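Local coordinates for protein adenylyltransferase VopS (Vibrio parahaemolyticus, PDB 3LET) that transfers AMP from ATP onto a threonine of the host Rho GTPases RhoA, Rac and Cdc42, cutting them off from their effectors and inhibiting actin assembly, at residues T144-G149 against D260-K265; H266-V271 against S309-K314; A133-I138 against I272-F277; D203-D208 against Q247-F252. One frame throughout, in Å; residues are numbered along the deposited sequence.

How the interactions relate
Interactions 1, 2 and 3 all use helix 260-274, taken from its first turn to its last, whereas interaction 4 joins the preceding helix 238-255 to the start of helix 207-217. Interaction 1 lies at the surface and is mostly polar, with lysine chains, a carboxylate and a water between loop and helix; its buried Leu146 touches His266 of interaction 2. Interactions 2 and 3 are buried, their centres about 6 Å apart, and consist of close carbon packing and aromatic rings; no hydrogen bond crosses within either. Interaction 4 is partly buried and combines both kinds, an isoleucine-leucine contact beside a carboxylate at a helix N-terminus. It meets interaction 2 through Leu267 and interaction 3 through His248.

Interaction 1 (T144-G149 against D260-K265); sequences TDLNQG and DKDLGK
Lys265 lays its CD and CE alongside Leu146, with CD 3.9 Å from Leu146 CB and CE 3.5 Å from Leu146 O. Bends at chi3 (-144°) and chi4 (-87°) turn the end of this lysine off its straight course, and NZ finds its hydrogen-bond partner beyond both segments, in the carbonyl of Tyr151. One turn earlier in helix 260-274, Lys261 approaches Asn147 from the opposite direction: its CE comes within 3.4 Å of Asn147 OD1, the chain having folded at chi3 (-66°) to bring it there. The same amide oxygen sits 3.5 Å from Asp262 OD1. Both are acceptors and do not bond, and the two side chains cross at about a right angle. Asp262 instead reaches the loop through water 1, which accepts from Leu146 N at 3.0 Å and lies 3.3 Å from Asp262 OD2. The loop itself is a type I turn from Asp145 to Gln148, begun by an Asx turn in which Asp145 OD1 takes the N-H of Asn147 (2.8 Å) from above its carboxylate plane. This part of the Fic domain thus meets the loop after helix 113-139 without a direct hydrogen bond. The water carries the polar link, Lys265 contributes its aliphatic part, and the nearby Lys261 ammonium probably eases the approach of Asn147 OD1 to Asp262 OD1.

Interaction 2 (H266-V271 against S309-K314); sequences HLFAGV and SLHGIK
Two neighbours on helix 260-274, Phe268 and Ala269, take up the last turn of helix 304-311. The Phe268 ring crosses Leu310 at about a right angle, with CD2 3.8 Å from Leu310 CB, and reaches on to His311, where CE2 lies 3.7 Å from CD2 of the imidazole. These two rings meet rim to rim, their planes 25° apart and their centroids separated by 5.9 Å, so neither stacks on the other. Ala269 CB presses against Leu310 O at 3.3 Å, and its small side chain lets the backbones close to 4.3 Å between Ala269 CA and His311 CA. Helix 260-274 runs into the Fic motif of this Fic-domain enzyme, and the Phe268 side chain also touches Arg286 of helix 281-295, probably part of the ATP site. Further out, His311 CG lies between its backbone N and carbonyl carbon (chi1 55°), which leaves CD2 at Phe268 while ND1 accepts from Ile313 N at 3.1 Å, the donor only 3° out of the ring plane. Gly312, the first residue beyond the helix, has positive phi and turns the chain so that Ile313 N meets ND1. The same Leu310 O also accepts a hydrogen bond from His137 NE2 of helix 113-139.

Interaction 3 (A133-I138 against I272-F277); sequences AAQRHI and IGYHGF
Gly273, in the last turn of helix 260-274, receives the tip of Ile138 from helix 113-139: CD1 stands 3.5 Å from Gly273 C, an approach open because the glycine carries no side chain. Ala134 CB settles beside it, 3.7 Å from Gly273 O. The helix closes here in a Schellman motif, just where the Fic signature, opening with His275-Gly276-Phe277, begins. Tyr274 follows and supplies most of the contact. One face of its ring is covered by Ile138 CD1, which sits 3.5 Å from the centroid and 2° off the normal, a nearly perfectly centred CH-pi contact; with CG1 anti to the carbonyl carbon (chi1 -66°), Ile138 sends CD1 out over the ring. Ala134 CB touches CD1 of the tyrosine obliquely, and the phenol oxygen OH ends 3.3 Å from Gln135 CA, alongside the start of a side chain whose NE2 hydrogen-bonds to Glu139 OE2. Next, His275 takes positive phi as the C-prime residue, and Gly276 N turns back to Val271 O. The chain then leaves helix 113-139 behind: Phe277 CE1 rests against Met207 CE, and Phe277 N donates a hydrogen bond to OD1 of Asn281, a probable ATP-site residue.

Interaction 4 (D203-D208 against Q247-F252); sequences DLLNMD and QHIEGF
Glu250 and Ile249 extend side by side from helix 238-255 to the chain entering helix 207-217, one with a carboxylate and the other with a methyl tip. The Glu250 chain, extended beyond CG, brings OE2 to the N-H of Met207 at 2.8 Å; the bond is almost straight (174°) and uses the anti side of the carboxylate, 16° out of its plane. Ile249 puts CG1 between its backbone N and carbonyl carbon (chi1 64°), which aims CD1 at the backbone, 3.7 Å from Asn206 N. Leu205 lies obliquely across Ile249, its CD2 3.9 Å from Ile249 CB, while its own CB sits 3.3 Å from Ile249 O, a buried carbonyl without a hydrogen-bond partner. Within the helical Fic domain, Leu267 of helix 260-274 touches both Leu205 and Ile249. Asn206 is the N-cap of helix 207-217, its OD1 accepting from Asn209 N, and Glu250 takes the N-H of Met207, the residue directly after the N-cap. Water 2 donates to Glu250 OE2 (2.6 Å) and accepts from Asp208 N (3.2 Å), while Lys246 forms a salt bridge with OE1. With a helix N-terminus on one oxygen and a lysine on the other, Glu250 is probably stabilised as the anion.

Interaction 1 (T144-G149 against D260-K265)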
loop_
_atom_site.group_PDB
_atom_site.type_symbol
_atom_site.label_atom_id
_atom_site.label_comp_id
_atom_site.label_asym_id
_atom_site.label_seq_id
_atom_site.Cartn_x
_atom_site.Cartn_y
_atom_site.Cartn_z
ATOM N N THR A 144 -13.538 -1.271 19.788
ATOM C CA THR A 144 -13.688 -2.577 20.413
ATOM C C THR A 144 -12.865 -2.567 21.691
ATOM O O THR A 144 -11.880 -1.834 21.758
ATOM C CB THR A 144 -13.170 -3.671 19.468
ATOM O OG1 THR A 144 -13.803 -3.524 18.191
ATOM C CG2 THR A 144 -13.466 -5.043 20.010
ATOM N N ASP A 145 -13.256 -3.347 22.707
ATOM C CA ASP A 145 -12.432 -3.484 23.909
ATOM C C ASP A 145 -11.268 -4.449 23.658
ATOM O O ASP A 145 -11.444 -5.674 23.627
ATOM C CB ASP A 145 -13.275 -3.970 25.100
ATOM C CG ASP A 145 -12.467 -4.073 26.395
ATOM O OD1 ASP A 145 -11.232 -3.874 26.363
ATOM O OD2 ASP A 145 -13.072 -4.358 27.455
ATOM N N LEU A 146 -10.074 -3.899 23.483
ATOM C CA LEU A 146 -8.916 -4.702 23.153
ATOM C C LEU A 146 -8.229 -5.250 24.402
ATOM O O LEU A 146 -7.107 -5.726 24.333
ATOM C CB LEU A 146 -7.911 -3.881 22.323
ATOM C CG LEU A 146 -8.482 -3.218 21.071
ATOM C CD1 LEU A 146 -7.416 -2.341 20.428
ATOM C CD2 LEU A 146 -8.997 -4.259 20.064
ATOM N N ASN A 147 -8.904 -5.199 25.543
ATOM C CA ASN A 147 -8.309 -5.724 26.771
ATOM C C ASN A 147 -9.048 -6.956 27.261
ATOM O O ASN A 147 -8.641 -7.563 28.241
ATOM C CB ASN A 147 -8.294 -4.660 27.872
ATOM C CG ASN A 147 -7.695 -3.349 27.412
ATOM O OD1 ASN A 147 -6.607 -3.314 26.834
ATOM N ND2 ASN A 147 -8.406 -2.255 27.669
ATOM N N GLN A 148 -10.142 -7.321 26.596
ATOM C CA GLN A 148 -10.921 -8.483 27.022
ATOM C C GLN A 148 -10.948 -9.568 25.949
ATOM O O GLN A 148 -10.588 -9.331 24.812
ATOM C CB GLN A 148 -12.349 -8.063 27.377
ATOM C CG GLN A 148 -13.151 -7.525 26.210
ATOM C CD GLN A 148 -14.634 -7.360 26.542
ATOM O OE1 GLN A 148 -15.497 -7.607 25.699
ATOM N NE2 GLN A 148 -14.932 -6.946 27.775
ATOM N N GLY A 149 -11.360 -10.769 26.329
ATOM C CA GLY A 149 -11.602 -11.832 25.368
ATOM C C GLY A 149 -10.343 -12.352 24.699
ATOM O O GLY A 149 -9.364 -12.689 25.382
ATOM N N ASP A 260 -1.656 4.375 24.663
ATOM C CA ASP A 260 -0.325 3.806 24.520
ATOM C C ASP A 260 -0.334 2.289 24.657
ATOM O O ASP A 260 0.420 1.602 23.967
ATOM C CB ASP A 260 0.620 4.402 25.560
ATOM C CG ASP A 260 0.945 5.855 25.279
ATOM O OD1 ASP A 260 0.708 6.305 24.136
ATOM O OD2 ASP A 260 1.441 6.545 26.197
ATOM N N LYS A 261 -1.177 1.754 25.538
ATOM C CA LYS A 261 -1.151 0.317 25.768
ATOM C C LYS A 261 -1.813 -0.428 24.606
ATOM O O LYS A 261 -1.655 -1.651 24.467
ATOM C CB LYS A 261 -1.842 -0.048 27.091
ATOM C CG LYS A 261 -3.346 0.131 27.056
ATOM C CD LYS A 261 -4.020 -0.427 28.309
ATOM C CE LYS A 261 -3.886 -1.943 28.398
ATOM N NZ LYS A 261 -4.513 -2.487 29.637
ATOM N N ASP A 262 -2.568 0.292 23.776
ATOM C CA ASP A 262 -3.211 -0.332 22.609
ATOM C C ASP A 262 -2.542 -0.011 21.259
ATOM O O ASP A 262 -2.931 -0.565 20.228
ATOM C CB ASP A 262 -4.685 0.100 22.499
ATOM C CG ASP A 262 -5.550 -0.404 23.663
ATOM O OD1 ASP A 262 -5.203 -1.434 24.285
ATOM O OD2 ASP A 262 -6.587 0.234 23.943
ATOM N N LEU A 263 -1.568 0.882 21.255
ATOM C CA LEU A 263 -0.958 1.301 19.989
ATOM C C LEU A 263 -0.336 0.108 19.259
ATOM O O LEU A 263 -0.459 -0.003 18.041
ATOM C CB LEU A 263 0.091 2.386 20.227
ATOM C CG LEU A 263 0.862 2.830 18.991
ATOM C CD1 LEU A 263 -0.105 3.429 17.973
ATOM C CD2 LEU A 263 1.964 3.807 19.359
ATOM N N GLY A 264 0.349 -0.779 19.980
ATOM C CA GLY A 264 0.983 -1.902 19.311
ATOM C C GLY A 264 -0.026 -2.724 18.519
ATOM O O GLY A 264 0.237 -3.186 17.413
ATOM N N LYS A 265 -1.190 -2.948 19.116
ATOM C CA LYS A 265 -2.240 -3.730 18.464
ATOM C C LYS A 265 -2.704 -3.083 17.169
ATOM O O LYS A 265 -2.955 -3.774 16.179
ATOM C CB LYS A 265 -3.443 -3.895 19.405
ATOM C CG LYS A 265 -3.109 -4.797 20.564
ATOM C CD LYS A 265 -4.350 -5.074 21.410
ATOM C CE LYS A 265 -4.010 -5.168 22.878
ATOM N NZ LYS A 265 -3.625 -6.537 23.202
HETATM O O HOH W 1 -9.644 -1.001 23.918
#

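Interaction 2 (H266-V271 against S309-K314)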
loop_
_atom_site.group_PDB
_atom_site.type_symbol
_atom_site.label_atom_id
_atom_site.label_comp_id
_atom_site.label_asym_id
_atom_site.label_seq_id
_atom_site.Cartn_x
_atom_site.Cartn_y
_atom_site.Cartn_z
ATOM N N HIS A 266 -2.875 -1.771 17.204
ATOM C CA HIS A 266 -3.354 -1.043 16.028
ATOM C C HIS A 266 -2.300 -1.041 14.933
ATOM O O HIS A 266 -2.630 -1.102 13.757
ATOM C CB HIS A 266 -3.719 0.397 16.384
ATOM C CG HIS A 266 -4.995 0.511 17.155
ATOM N ND1 HIS A 266 -6.227 0.529 16.540
ATOM C CD2 HIS A 266 -5.234 0.591 18.487
ATOM C CE1 HIS A 266 -7.174 0.628 17.460
ATOM N NE2 HIS A 266 -6.601 0.672 18.649
ATOM N N LEU A 267 -1.028 -0.969 15.310
ATOM C CA LEU A 267 0.024 -1.052 14.296
ATOM C C LEU A 267 0.113 -2.436 13.672
ATOM O O LEU A 267 0.241 -2.574 12.463
ATOM C CB LEU A 267 1.373 -0.640 14.894
ATOM C CG LEU A 267 1.403 0.858 15.278
ATOM C CD1 LEU A 267 2.736 1.124 15.980
ATOM C CD2 LEU A 267 1.242 1.779 14.038
ATOM N N PHE A 268 0.053 -3.457 14.508
ATOM C CA PHE A 268 0.058 -4.851 14.048
ATOM C C PHE A 268 -1.107 -5.087 13.080
ATOM O O PHE A 268 -0.937 -5.659 11.998
ATOM C CB PHE A 268 -0.066 -5.775 15.286
ATOM C CG PHE A 268 -0.221 -7.239 14.947
ATOM C CD1 PHE A 268 0.883 -8.100 14.977
ATOM C CD2 PHE A 268 -1.476 -7.753 14.620
ATOM C CE1 PHE A 268 0.759 -9.408 14.670
ATOM C CE2 PHE A 268 -1.614 -9.086 14.318
ATOM C CZ PHE A 268 -0.490 -9.923 14.326
ATOM N N ALA A 269 -2.304 -4.654 13.470
ATOM C CA ALA A 269 -3.496 -4.850 12.643
ATOM C C ALA A 269 -3.345 -4.129 11.309
ATOM O O ALA A 269 -3.731 -4.642 10.255
ATOM C CB ALA A 269 -4.766 -4.305 13.383
ATOM N N GLY A 270 -2.843 -2.906 11.363
ATOM C CA GLY A 270 -2.719 -2.092 10.165
ATOM C C GLY A 270 -1.744 -2.653 9.161
ATOM O O GLY A 270 -2.013 -2.682 7.948
ATOM N N VAL A 271 -0.571 -3.056 9.626
ATOM C CA VAL A 271 0.437 -3.578 8.705
ATOM C C VAL A 271 -0.043 -4.867 8.050
ATOM O O VAL A 271 0.048 -5.038 6.846
ATOM C CB VAL A 271 1.767 -3.904 9.428
ATOM C CG1 VAL A 271 2.747 -4.578 8.434
ATOM C CG2 VAL A 271 2.352 -2.643 10.006
ATOM N N SER A 309 -7.747 -12.043 15.314
ATOM C CA SER A 309 -8.755 -11.011 15.567
ATOM C C SER A 309 -8.321 -9.615 15.172
ATOM O O SER A 309 -9.156 -8.798 14.784
ATOM C CB SER A 309 -9.114 -10.964 17.047
ATOM O OG SER A 309 -10.031 -11.977 17.345
ATOM N N LEU A 310 -7.033 -9.317 15.304
ATOM C CA LEU A 310 -6.552 -7.974 14.971
ATOM C C LEU A 310 -6.459 -7.772 13.472
ATOM O O LEU A 310 -6.978 -6.780 12.945
ATOM C CB LEU A 310 -5.169 -7.697 15.614
ATOM C CG LEU A 310 -5.247 -7.563 17.134
ATOM C CD1 LEU A 310 -3.838 -7.656 17.716
ATOM C CD2 LEU A 310 -5.925 -6.258 17.584
ATOM N N HIS A 311 -5.788 -8.677 12.773
ATOM C CA HIS A 311 -5.531 -8.372 11.352
ATOM C C HIS A 311 -6.712 -8.785 10.486
ATOM O O HIS A 311 -6.904 -8.241 9.409
ATOM C CB HIS A 311 -4.213 -8.968 10.833
ATOM C CG HIS A 311 -4.061 -10.447 11.028
ATOM N ND1 HIS A 311 -4.918 -11.367 10.475
ATOM C CD2 HIS A 311 -3.081 -11.163 11.635
ATOM C CE1 HIS A 311 -4.501 -12.590 10.767
ATOM N NE2 HIS A 311 -3.388 -12.493 11.471
ATOM N N GLY A 312 -7.521 -9.706 10.989
ATOM C CA GLY A 312 -8.760 -10.092 10.322
ATOM C C GLY A 312 -8.628 -10.868 9.026
ATOM O O GLY A 312 -9.613 -11.052 8.307
ATOM N N ILE A 313 -7.417 -11.307 8.708
ATOM C CA ILE A 313 -7.161 -12.019 7.469
ATOM C C ILE A 313 -7.594 -13.468 7.636
ATOM O O ILE A 313 -7.235 -14.112 8.607
ATOM C CB ILE A 313 -5.670 -11.976 7.094
ATOM C CG1 ILE A 313 -5.174 -10.523 7.032
ATOM C CG2 ILE A 313 -5.433 -12.696 5.777
ATOM C CD1 ILE A 313 -6.049 -9.613 6.172
ATOM N N LYS A 314 -8.378 -13.971 6.691
ATOM C CA LYS A 314 -8.803 -15.371 6.718
ATOM C C LYS A 314 -8.283 -16.140 5.503
ATOM O O LYS A 314 -8.336 -15.649 4.373
ATOM C CB LYS A 314 -10.328 -15.473 6.782
ATOM C CG LYS A 314 -10.938 -14.700 7.934
ATOM C CD LYS A 314 -11.796 -15.606 8.793
ATOM C CE LYS A 314 -11.839 -15.133 10.231
ATOM N NZ LYS A 314 -12.246 -16.231 11.158
#

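Interaction 3 (A133-I138 against I272-F277)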
loop_
_atom_site.group_PDB
_atom_site.type_symbol
_atom_site.label_atom_id
_atom_site.label_comp_id
_atom_site.label_asym_id
_atom_site.label_seq_id
_atom_site.Cartn_x
_atom_site.Cartn_y
_atom_site.Cartn_z
ATOM N N ALA A 133 -13.022 -3.001 2.637
ATOM C CA ALA A 133 -13.378 -4.173 3.440
ATOM C C ALA A 133 -12.344 -4.307 4.565
ATOM O O ALA A 133 -12.701 -4.585 5.712
ATOM C CB ALA A 133 -13.421 -5.432 2.584
ATOM N N ALA A 134 -11.065 -4.086 4.247
ATOM C CA ALA A 134 -10.027 -4.194 5.288
ATOM C C ALA A 134 -10.218 -3.057 6.276
ATOM O O ALA A 134 -10.090 -3.240 7.485
ATOM C CB ALA A 134 -8.621 -4.143 4.681
ATOM N N GLN A 135 -10.539 -1.874 5.761
ATOM C CA GLN A 135 -10.665 -0.689 6.578
ATOM C C GLN A 135 -11.810 -0.840 7.608
ATOM O O GLN A 135 -11.666 -0.431 8.762
ATOM C CB GLN A 135 -10.958 0.524 5.692
ATOM C CG GLN A 135 -10.967 1.835 6.441
ATOM C CD GLN A 135 -11.334 3.020 5.537
ATOM O OE1 GLN A 135 -12.149 2.886 4.628
ATOM N NE2 GLN A 135 -10.745 4.179 5.802
ATOM N N ARG A 136 -12.940 -1.390 7.188
ATOM C CA ARG A 136 -14.050 -1.597 8.160
ATOM C C ARG A 136 -13.528 -2.414 9.355
ATOM O O ARG A 136 -13.812 -2.110 10.531
ATOM C CB ARG A 136 -15.237 -2.324 7.521
ATOM C CG ARG A 136 -15.958 -1.511 6.450
ATOM C CD ARG A 136 -16.963 -2.336 5.595
ATOM N NE ARG A 136 -17.180 -1.608 4.343
ATOM C CZ ARG A 136 -17.154 -2.134 3.129
ATOM N NH1 ARG A 136 -17.002 -3.436 2.951
ATOM N NH2 ARG A 136 -17.337 -1.344 2.077
ATOM N N HIS A 137 -12.765 -3.462 9.069
ATOM C CA HIS A 137 -12.284 -4.315 10.145
ATOM C C HIS A 137 -11.253 -3.585 11.021
ATOM O O HIS A 137 -11.332 -3.590 12.253
ATOM C CB HIS A 137 -11.629 -5.580 9.619
ATOM C CG HIS A 137 -11.039 -6.414 10.714
ATOM N ND1 HIS A 137 -11.814 -7.211 11.532
ATOM C CD2 HIS A 137 -9.776 -6.499 11.196
ATOM C CE1 HIS A 137 -11.046 -7.792 12.435
ATOM N NE2 HIS A 137 -9.804 -7.371 12.259
ATOM N N ILE A 138 -10.269 -2.984 10.366
ATOM C CA ILE A 138 -9.133 -2.394 11.065
ATOM C C ILE A 138 -9.519 -1.149 11.857
ATOM O O ILE A 138 -9.190 -1.055 13.028
ATOM C CB ILE A 138 -7.971 -2.124 10.088
ATOM C CG1 ILE A 138 -7.458 -3.475 9.587
ATOM C CG2 ILE A 138 -6.864 -1.351 10.787
ATOM C CD1 ILE A 138 -6.566 -3.418 8.375
ATOM N N ILE A 272 -0.544 -5.800 8.852
ATOM C CA ILE A 272 -0.824 -7.114 8.314
ATOM C C ILE A 272 -2.171 -7.074 7.613
ATOM O O ILE A 272 -2.341 -7.655 6.535
ATOM C CB ILE A 272 -0.805 -8.208 9.408
ATOM C CG1 ILE A 272 0.622 -8.365 9.963
ATOM C CG2 ILE A 272 -1.264 -9.548 8.839
ATOM C CD1 ILE A 272 0.657 -9.117 11.325
ATOM N N GLY A 273 -3.100 -6.339 8.201
ATOM C CA GLY A 273 -4.476 -6.285 7.714
ATOM C C GLY A 273 -4.620 -5.564 6.378
ATOM O O GLY A 273 -5.502 -5.878 5.584
ATOM N N TYR A 274 -3.793 -4.559 6.154
ATOM C CA TYR A 274 -3.836 -3.819 4.886
ATOM C C TYR A 274 -2.796 -4.373 3.910
ATOM O O TYR A 274 -2.779 -3.972 2.747
ATOM C CB TYR A 274 -3.533 -2.346 5.136
ATOM C CG TYR A 274 -4.668 -1.535 5.722
ATOM C CD1 TYR A 274 -5.960 -1.597 5.153
ATOM C CD2 TYR A 274 -4.444 -0.656 6.782
ATOM C CE1 TYR A 274 -6.983 -0.832 5.640
ATOM C CE2 TYR A 274 -5.469 0.109 7.290
ATOM C CZ TYR A 274 -6.741 0.011 6.707
ATOM O OH TYR A 274 -7.776 0.748 7.180
ATOM N N HIS A 275 -1.931 -5.283 4.376
ATOM C CA HIS A 275 -0.829 -5.808 3.549
ATOM C C HIS A 275 0.034 -4.635 3.096
ATOM O O HIS A 275 0.151 -4.357 1.899
ATOM C CB HIS A 275 -1.354 -6.570 2.327
ATOM C CG HIS A 275 -2.083 -7.821 2.696
ATOM N ND1 HIS A 275 -1.446 -9.037 2.825
ATOM C CD2 HIS A 275 -3.378 -8.035 3.029
ATOM C CE1 HIS A 275 -2.325 -9.953 3.189
ATOM N NE2 HIS A 275 -3.504 -9.372 3.318
ATOM N N GLY A 276 0.616 -3.927 4.051
ATOM C CA GLY A 276 1.302 -2.672 3.755
ATOM C C GLY A 276 2.644 -2.817 3.051
ATOM O O GLY A 276 3.202 -1.803 2.576
ATOM N N PHE A 277 3.184 -4.042 3.021
ATOM C CA PHE A 277 4.459 -4.321 2.344
ATOM C C PHE A 277 4.286 -5.480 1.374
ATOM O O PHE A 277 3.361 -6.267 1.512
ATOM C CB PHE A 277 5.575 -4.634 3.383
ATOM C CG PHE A 277 5.824 -3.502 4.334
ATOM C CD1 PHE A 277 6.647 -2.438 3.963
ATOM C CD2 PHE A 277 5.168 -3.447 5.538
ATOM C CE1 PHE A 277 6.843 -1.354 4.819
ATOM C CE2 PHE A 277 5.351 -2.361 6.412
ATOM C CZ PHE A 277 6.209 -1.320 6.045
#

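Interaction 4 (D203-D208 against Q247-F252)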
loop_
_atom_site.group_PDB
_atom_site.type_symbol
_atom_site.label_atom_id
_atom_site.label_comp_id
_atom_site.label_asym_id
_atom_site.label_seq_id
_atom_site.Cartn_x
_atom_site.Cartn_y
_atom_site.Cartn_z
ATOM N N ASP A 203 9.748 8.040 15.159
ATOM C CA ASP A 203 8.300 8.042 15.030
ATOM C C ASP A 203 7.828 6.875 14.169
ATOM O O ASP A 203 8.229 6.768 13.020
ATOM C CB ASP A 203 7.858 9.356 14.387
ATOM C CG ASP A 203 6.340 9.546 14.419
ATOM O OD1 ASP A 203 5.621 8.678 14.973
ATOM O OD2 ASP A 203 5.861 10.577 13.898
ATOM N N LEU A 204 6.980 6.010 14.729
ATOM C CA LEU A 204 6.438 4.877 14.003
ATOM C C LEU A 204 5.274 5.282 13.104
ATOM O O LEU A 204 4.927 4.548 12.178
ATOM C CB LEU A 204 5.940 3.813 14.994
ATOM C CG LEU A 204 6.997 3.357 16.013
ATOM C CD1 LEU A 204 6.424 2.280 16.901
ATOM C CD2 LEU A 204 8.248 2.859 15.274
ATOM N N LEU A 205 4.668 6.434 13.368
ATOM C CA LEU A 205 3.486 6.837 12.603
ATOM C C LEU A 205 3.944 7.659 11.414
ATOM O O LEU A 205 3.586 8.838 11.251
ATOM C CB LEU A 205 2.544 7.663 13.481
ATOM C CG LEU A 205 2.123 6.868 14.723
ATOM C CD1 LEU A 205 1.104 7.665 15.550
ATOM C CD2 LEU A 205 1.563 5.522 14.364
ATOM N N ASN A 206 4.799 7.037 10.615
ATOM C CA ASN A 206 5.490 7.735 9.548
ATOM C C ASN A 206 5.892 6.644 8.560
ATOM O O ASN A 206 6.730 5.804 8.879
ATOM C CB ASN A 206 6.689 8.487 10.137
ATOM C CG ASN A 206 7.525 9.176 9.082
ATOM O OD1 ASN A 206 7.846 8.581 8.063
ATOM N ND2 ASN A 206 7.875 10.442 9.321
ATOM N N MET A 207 5.284 6.620 7.362
ATOM C CA MET A 207 5.481 5.474 6.474
ATOM C C MET A 207 6.926 5.423 5.978
ATOM O O MET A 207 7.470 4.326 5.763
ATOM C CB MET A 207 4.482 5.539 5.290
ATOM C CG MET A 207 4.491 4.332 4.377
ATOM S SD MET A 207 4.025 2.833 5.265
ATOM C CE MET A 207 4.301 1.593 4.006
ATOM N N ASP A 208 7.551 6.579 5.789
ATOM C CA ASP A 208 8.954 6.584 5.358
ATOM C C ASP A 208 9.812 5.877 6.415
ATOM O O ASP A 208 10.689 5.069 6.092
ATOM C CB ASP A 208 9.472 8.003 5.188
ATOM C CG ASP A 208 9.088 8.616 3.854
ATOM O OD1 ASP A 208 8.659 7.869 2.958
ATOM O OD2 ASP A 208 9.235 9.850 3.700
ATOM N N GLN A 247 -1.956 5.865 5.281
ATOM C CA GLN A 247 -3.034 6.762 5.730
ATOM C C GLN A 247 -3.472 6.333 7.122
ATOM O O GLN A 247 -3.929 7.148 7.926
ATOM C CB GLN A 247 -4.243 6.670 4.762
ATOM C CG GLN A 247 -5.548 7.256 5.298
ATOM C CD GLN A 247 -5.443 8.728 5.680
ATOM O OE1 GLN A 247 -4.666 9.487 5.087
ATOM N NE2 GLN A 247 -6.236 9.136 6.675
ATOM N N HIS A 248 -3.308 5.054 7.412
ATOM C CA HIS A 248 -3.694 4.535 8.744
ATOM C C HIS A 248 -2.839 5.186 9.816
ATOM O O HIS A 248 -3.349 5.641 10.848
ATOM C CB HIS A 248 -3.512 3.026 8.780
ATOM C CG HIS A 248 -4.025 2.388 10.040
ATOM N ND1 HIS A 248 -5.322 2.546 10.469
ATOM C CD2 HIS A 248 -3.402 1.625 10.974
ATOM C CE1 HIS A 248 -5.489 1.884 11.606
ATOM N NE2 HIS A 248 -4.345 1.318 11.932
ATOM N N ILE A 249 -1.532 5.248 9.573
ATOM C CA ILE A 249 -0.639 5.663 10.642
ATOM C C ILE A 249 -0.427 7.168 10.674
ATOM O O ILE A 249 -0.206 7.739 11.736
ATOM C CB ILE A 249 0.715 4.933 10.580
ATOM C CG1 ILE A 249 1.495 5.275 9.287
ATOM C CG2 ILE A 249 0.462 3.401 10.689
ATOM C CD1 ILE A 249 2.758 4.391 9.091
ATOM N N GLU A 250 -0.437 7.795 9.508
ATOM C CA GLU A 250 -0.192 9.234 9.425
ATOM C C GLU A 250 -1.479 10.049 9.546
ATOM O O GLU A 250 -1.423 11.253 9.835
ATOM C CB GLU A 250 0.513 9.588 8.110
ATOM C CG GLU A 250 1.902 8.943 7.969
ATOM C CD GLU A 250 2.531 9.182 6.602
ATOM O OE1 GLU A 250 1.904 9.826 5.712
ATOM O OE2 GLU A 250 3.669 8.698 6.397
ATOM N N GLY A 251 -2.612 9.379 9.358
ATOM C CA GLY A 251 -3.930 10.026 9.321
ATOM C C GLY A 251 -4.855 9.476 10.395
ATOM O O GLY A 251 -5.046 10.121 11.419
ATOM N N PHE A 252 -5.364 8.262 10.211
ATOM C CA PHE A 252 -6.380 7.728 11.124
ATOM C C PHE A 252 -5.917 7.700 12.605
ATOM O O PHE A 252 -6.637 8.148 13.493
ATOM C CB PHE A 252 -6.806 6.322 10.724
ATOM C CG PHE A 252 -7.896 5.758 11.602
ATOM C CD1 PHE A 252 -9.207 6.194 11.459
ATOM C CD2 PHE A 252 -7.609 4.805 12.556
ATOM C CE1 PHE A 252 -10.220 5.685 12.260
ATOM C CE2 PHE A 252 -8.624 4.286 13.377
ATOM C CZ PHE A 252 -9.923 4.726 13.220
HETATM O O HOH W 2 5.689 8.903 4.697
#